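Local coordinates for alcohol dehydrogenase, zinc-containing (Thermotoga maritima, PDB 3IP1), which catalyses the NAD(+)-dependent oxidation of scyllo-inosose to 3-dehydro-scyllo-inosose, a step that probably belongs to myo-inositol breakdown, at residues 95-107 / 118-130. Numbering follows the deposited sequence. Where two conformers were deposited one is given.
Sequences LGHEFSGVVVEAG and RFEIGEPVCAEEM. With CD (cadmium ion), chain F.
At the active-site metal of this zinc-dependent alcohol dehydrogenase, occupied here by cadmium, the CB of His-97 packs on Glu-129 CG at 3.5 Å. The two side chains run side by side in the same direction, with the imidazole and carboxylate planes 61° apart. The cadmium lies in the plane of the imidazole at its edge, 2.5 Å from His-97 NE2; Glu-98 OE2, a water and Glu-195 complete the ligands found. Next along, the strands are too far apart to pair directly, and a water bridges them, accepting from Phe-99 N and lying 2.7 Å from Ala-127 O and close to His-97 O. The end of the Phe-99 ring comes nearer to strand 124-127, its CZ 3.6 Å from Ala-127 CB.

Strands 98-106 and 124-127 are antiparallel neighbours in the curled sheet of the GroES-like domain. Gly-101 and Val-125 form a hydrogen-bonded pair, with Val-125 N donating to Gly-101 O at 2.9 Å. Val-103 N then donates to Glu-123 O, and its own carbonyl takes an almost straight bond from Gly-122 N (2.8 Å, 177° at the hydrogen), the third residue of the type II turn Glu-120 to Glu-123. With Val-103 CG2 anti to the carbonyl carbon, beside the backbone N, this methyl touches both Phe-119 CD1, 3.9 Å from Val-103 CG2, and the two methyls of Val-125. On the other face of the sheet, Val-102 and Pro-124 meet Phe-188 of helix 185-192. Farther on, Ala-106 CB rests against Phe-119 CB.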
loop_
_atom_site.group_PDB
_atom_site.type_symbol
_atom_site.label_atom_id
_atom_site.label_comp_id
_atom_site.label_asym_id
_atom_site.label_seq_id
_atom_site.Cartn_x
_atom_site.Cartn_y
_atom_site.Cartn_z
ATOM N N LEU A 95 7.446 5.780 -38.519
ATOM C CA LEU A 95 7.448 4.749 -37.492
ATOM C C LEU A 95 8.667 4.884 -36.571
ATOM O O LEU A 95 9.587 5.661 -36.851
ATOM C CB LEU A 95 7.405 3.350 -38.133
ATOM C CG LEU A 95 6.172 2.987 -38.977
ATOM C CD1 LEU A 95 6.474 1.694 -39.713
ATOM C CD2 LEU A 95 4.887 2.838 -38.108
ATOM N N GLY A 96 8.654 4.127 -35.474
ATOM C CA GLY A 96 9.781 4.059 -34.548
ATOM C C GLY A 96 9.505 4.779 -33.239
ATOM O O GLY A 96 9.215 5.985 -33.234
ATOM N N HIS A 97 9.597 4.042 -32.130
ATOM C CA HIS A 97 9.291 4.610 -30.812
ATOM C C HIS A 97 10.180 4.080 -29.679
ATOM O O HIS A 97 9.997 4.443 -28.522
ATOM C CB HIS A 97 7.808 4.424 -30.479
ATOM C CG HIS A 97 7.405 2.998 -30.345
ATOM N ND1 HIS A 97 6.845 2.286 -31.377
ATOM C CD2 HIS A 97 7.506 2.135 -29.303
ATOM C CE1 HIS A 97 6.606 1.047 -30.979
ATOM N NE2 HIS A 97 7.009 0.926 -29.729
ATOM N N GLU A 98 11.145 3.233 -30.015
ATOM C CA GLU A 98 12.076 2.705 -29.024
ATOM C C GLU A 98 13.456 3.278 -29.300
ATOM O O GLU A 98 14.310 2.611 -29.890
ATOM C CB GLU A 98 12.129 1.180 -29.094
ATOM C CG GLU A 98 10.835 0.483 -28.761
ATOM C CD GLU A 98 10.923 -1.025 -28.941
ATOM O OE1 GLU A 98 11.999 -1.528 -29.337
ATOM O OE2 GLU A 98 9.919 -1.711 -28.694
ATOM N N PHE A 99 13.699 4.503 -28.860
ATOM C CA PHE A 99 14.835 5.230 -29.410
ATOM C C PHE A 99 15.649 6.036 -28.413
ATOM O O PHE A 99 15.182 6.349 -27.313
ATOM C CB PHE A 99 14.356 6.157 -30.527
ATOM C CG PHE A 99 13.830 7.481 -30.030
ATOM C CD1 PHE A 99 12.556 7.576 -29.490
ATOM C CD2 PHE A 99 14.617 8.626 -30.116
ATOM C CE1 PHE A 99 12.062 8.801 -29.034
ATOM C CE2 PHE A 99 14.149 9.856 -29.669
ATOM C CZ PHE A 99 12.864 9.952 -29.117
ATOM N N SER A 100 16.857 6.400 -28.854
ATOM C CA SER A 100 17.721 7.346 -28.159
ATOM C C SER A 100 18.492 8.196 -29.193
ATOM O O SER A 100 18.482 7.910 -30.407
ATOM C CB SER A 100 18.711 6.608 -27.283
ATOM O OG SER A 100 19.502 5.781 -28.125
ATOM N N GLY A 101 19.145 9.250 -28.714
ATOM C CA GLY A 101 19.854 10.161 -29.593
ATOM C C GLY A 101 20.404 11.335 -28.814
ATOM O O GLY A 101 20.495 11.284 -27.589
ATOM N N VAL A 102 20.802 12.389 -29.516
ATOM C CA VAL A 102 21.364 13.549 -28.834
ATOM C C VAL A 102 20.551 14.802 -29.162
ATOM O O VAL A 102 20.067 14.968 -30.296
ATOM C CB VAL A 102 22.897 13.724 -29.115
ATOM C CG1 VAL A 102 23.649 12.436 -28.802
ATOM C CG2 VAL A 102 23.154 14.123 -30.541
ATOM N N VAL A 103 20.377 15.664 -28.168
ATOM C CA VAL A 103 19.674 16.921 -28.377
ATOM C C VAL A 103 20.494 17.820 -29.305
ATOM O O VAL A 103 21.681 18.056 -29.065
ATOM C CB VAL A 103 19.342 17.647 -27.039
ATOM C CG1 VAL A 103 18.517 18.892 -27.312
ATOM C CG2 VAL A 103 18.556 16.696 -26.093
ATOM N N VAL A 104 19.865 18.292 -30.377
ATOM C CA VAL A 104 20.531 19.224 -31.289
ATOM C C VAL A 104 19.883 20.597 -31.281
ATOM O O VAL A 104 20.442 21.538 -31.799
ATOM C CB VAL A 104 20.681 18.699 -32.763
ATOM C CG1 VAL A 104 21.579 17.467 -32.812
ATOM C CG2 VAL A 104 19.313 18.468 -33.432
ATOM N N GLU A 105 18.697 20.702 -30.705
ATOM C CA GLU A 105 18.058 21.972 -30.537
ATOM C C GLU A 105 17.002 21.848 -29.438
ATOM O O GLU A 105 16.343 20.823 -29.332
ATOM C CB GLU A 105 17.417 22.409 -31.854
ATOM C CG GLU A 105 16.755 23.765 -31.754
ATOM C CD GLU A 105 16.467 24.418 -33.091
ATOM O OE1 GLU A 105 16.319 25.668 -33.097
ATOM O OE2 GLU A 105 16.377 23.703 -34.116
ATOM N N ALA A 106 16.857 22.899 -28.636
ATOM C CA ALA A 106 15.861 22.971 -27.562
ATOM C C ALA A 106 15.222 24.362 -27.532
ATOM O O ALA A 106 15.920 25.369 -27.630
ATOM C CB ALA A 106 16.513 22.672 -26.216
ATOM N N GLY A 107 13.902 24.416 -27.380
ATOM C CA GLY A 107 13.202 25.683 -27.181
ATOM C C GLY A 107 13.535 26.304 -25.837
ATOM O O GLY A 107 14.146 25.644 -24.988
ATOM N N ARG A 118 17.054 24.266 -19.045
ATOM C CA ARG A 118 16.919 24.026 -20.475
ATOM C C ARG A 118 17.912 22.951 -20.907
ATOM O O ARG A 118 19.066 22.921 -20.442
ATOM C CB ARG A 118 17.157 25.316 -21.271
ATOM C CG ARG A 118 16.228 25.511 -22.463
ATOM C CD ARG A 118 16.658 26.690 -23.360
ATOM N NE ARG A 118 17.537 26.274 -24.456
ATOM C CZ ARG A 118 17.793 27.004 -25.538
ATOM N NH1 ARG A 118 17.238 28.199 -25.706
ATOM N NH2 ARG A 118 18.604 26.537 -26.459
ATOM N N PHE A 119 17.442 22.060 -21.772
ATOM C CA PHE A 119 18.255 21.004 -22.332
ATOM C C PHE A 119 19.454 21.613 -23.030
ATOM O O PHE A 119 19.303 22.613 -23.713
ATOM C CB PHE A 119 17.433 20.216 -23.359
ATOM C CG PHE A 119 16.844 18.947 -22.818
ATOM C CD1 PHE A 119 17.660 17.858 -22.528
ATOM C CD2 PHE A 119 15.472 18.845 -22.586
ATOM C CE1 PHE A 119 17.106 16.669 -22.008
ATOM C CE2 PHE A 119 14.924 17.666 -22.072
ATOM C CZ PHE A 119 15.739 16.582 -21.795
ATOM N N GLU A 120 20.635 21.021 -22.856
ATOM C CA GLU A 120 21.824 21.474 -23.585
ATOM C C GLU A 120 21.974 20.714 -24.887
ATOM O O GLU A 120 21.652 19.520 -24.969
ATOM C CB GLU A 120 23.102 21.257 -22.772
ATOM C CG GLU A 120 23.260 22.213 -21.606
ATOM C CD GLU A 120 24.395 21.803 -20.692
ATOM O OE1 GLU A 120 25.410 21.242 -21.176
ATOM O OE2 GLU A 120 24.272 22.042 -19.482
ATOM N N ILE A 121 22.501 21.393 -25.896
ATOM C CA ILE A 121 22.915 20.707 -27.116
ATOM C C ILE A 121 23.952 19.657 -26.742
ATOM O O ILE A 121 24.855 19.925 -25.954
ATOM C CB ILE A 121 23.453 21.705 -28.168
ATOM C CG1 ILE A 121 22.288 22.538 -28.718
ATOM C CG2 ILE A 121 24.212 20.955 -29.287
ATOM C CD1 ILE A 121 22.688 23.681 -29.722
ATOM N N GLY A 122 23.810 18.451 -27.286
ATOM C CA GLY A 122 24.734 17.370 -26.962
ATOM C C GLY A 122 24.254 16.405 -25.887
ATOM O O GLY A 122 24.853 15.354 -25.712
ATOM N N GLU A 123 23.183 16.741 -25.159
ATOM C CA GLU A 123 22.673 15.853 -24.100
ATOM C C GLU A 123 22.119 14.552 -24.703
ATOM O O GLU A 123 21.290 14.615 -25.619
ATOM C CB GLU A 123 21.591 16.555 -23.280
ATOM C CG GLU A 123 20.922 15.695 -22.211
ATOM C CD GLU A 123 21.692 15.657 -20.882
ATOM O OE1 GLU A 123 22.869 16.062 -20.857
ATOM O OE2 GLU A 123 21.125 15.208 -19.858
ATOM N N PRO A 124 22.582 13.378 -24.206
ATOM C CA PRO A 124 22.029 12.100 -24.677
ATOM C C PRO A 124 20.694 11.798 -23.989
ATOM O O PRO A 124 20.591 11.894 -22.755
ATOM C CB PRO A 124 23.084 11.068 -24.256
ATOM C CG PRO A 124 23.813 11.703 -23.082
ATOM C CD PRO A 124 23.671 13.196 -23.212
ATOM N N VAL A 125 19.698 11.420 -24.778
ATOM C CA VAL A 125 18.357 11.201 -24.241
ATOM C C VAL A 125 17.650 10.005 -24.847
ATOM O O VAL A 125 18.020 9.536 -25.935
ATOM C CB VAL A 125 17.444 12.467 -24.406
ATOM C CG1 VAL A 125 17.956 13.602 -23.572
ATOM C CG2 VAL A 125 17.327 12.896 -25.876
ATOM N N CYS A 126 16.644 9.510 -24.126
ATOM C CA CYS A 126 15.638 8.635 -24.707
ATOM C C CYS A 126 14.295 9.304 -24.433
ATOM O O CYS A 126 14.227 10.261 -23.667
ATOM C CB CYS A 126 15.696 7.245 -24.080
ATOM S SG CYS A 126 15.308 7.235 -22.322
ATOM N N ALA A 127 13.220 8.814 -25.036
ATOM C CA ALA A 127 11.927 9.434 -24.790
ATOM C C ALA A 127 10.780 8.439 -24.689
ATOM O O ALA A 127 10.865 7.302 -25.169
ATOM C CB ALA A 127 11.636 10.524 -25.818
ATOM N N GLU A 128 9.723 8.868 -24.016
ATOM C CA GLU A 128 8.531 8.062 -23.857
ATOM C C GLU A 128 7.746 8.048 -25.176
ATOM O O GLU A 128 7.817 8.995 -25.966
ATOM C CB GLU A 128 7.666 8.602 -22.704
ATOM C CG GLU A 128 8.445 8.795 -21.407
ATOM C CD GLU A 128 7.631 9.426 -20.293
ATOM O OE1 GLU A 128 6.390 9.399 -20.330
ATOM O OE2 GLU A 128 8.239 9.956 -19.357
ATOM N N GLU A 129 7.007 6.975 -25.392
ATOM C CA GLU A 129 6.142 6.821 -26.559
ATOM C C GLU A 129 4.681 7.280 -26.287
ATOM O O GLU A 129 3.979 7.706 -27.223
ATOM C CB GLU A 129 6.233 5.358 -27.041
ATOM C CG GLU A 129 5.279 4.932 -28.145
ATOM C CD GLU A 129 3.878 4.569 -27.637
ATOM O OE1 GLU A 129 3.677 4.365 -26.429
ATOM O OE2 GLU A 129 2.965 4.485 -28.468
HETATM N N MSE A 130 4.239 7.198 -25.030
HETATM C CA MSE A 130 2.894 7.632 -24.647
HETATM C C MSE A 130 2.926 9.136 -24.451
HETATM O O MSE A 130 3.490 9.616 -23.481
HETATM C CB MSE A 130 2.430 6.969 -23.344
HETATM C CG MSE A 130 2.474 5.427 -23.295
HETATM SE SE MSE A 130 1.099 4.564 -24.405
HETATM C CE MSE A 130 -0.379 4.674 -23.114
HETATM CD CD CD F . 7.669 -0.738 -27.939
HETATM O O HOH W 1 11.924 5.381 -26.778
HETATM O O HOH W 2 7.495 -2.235 -26.127
#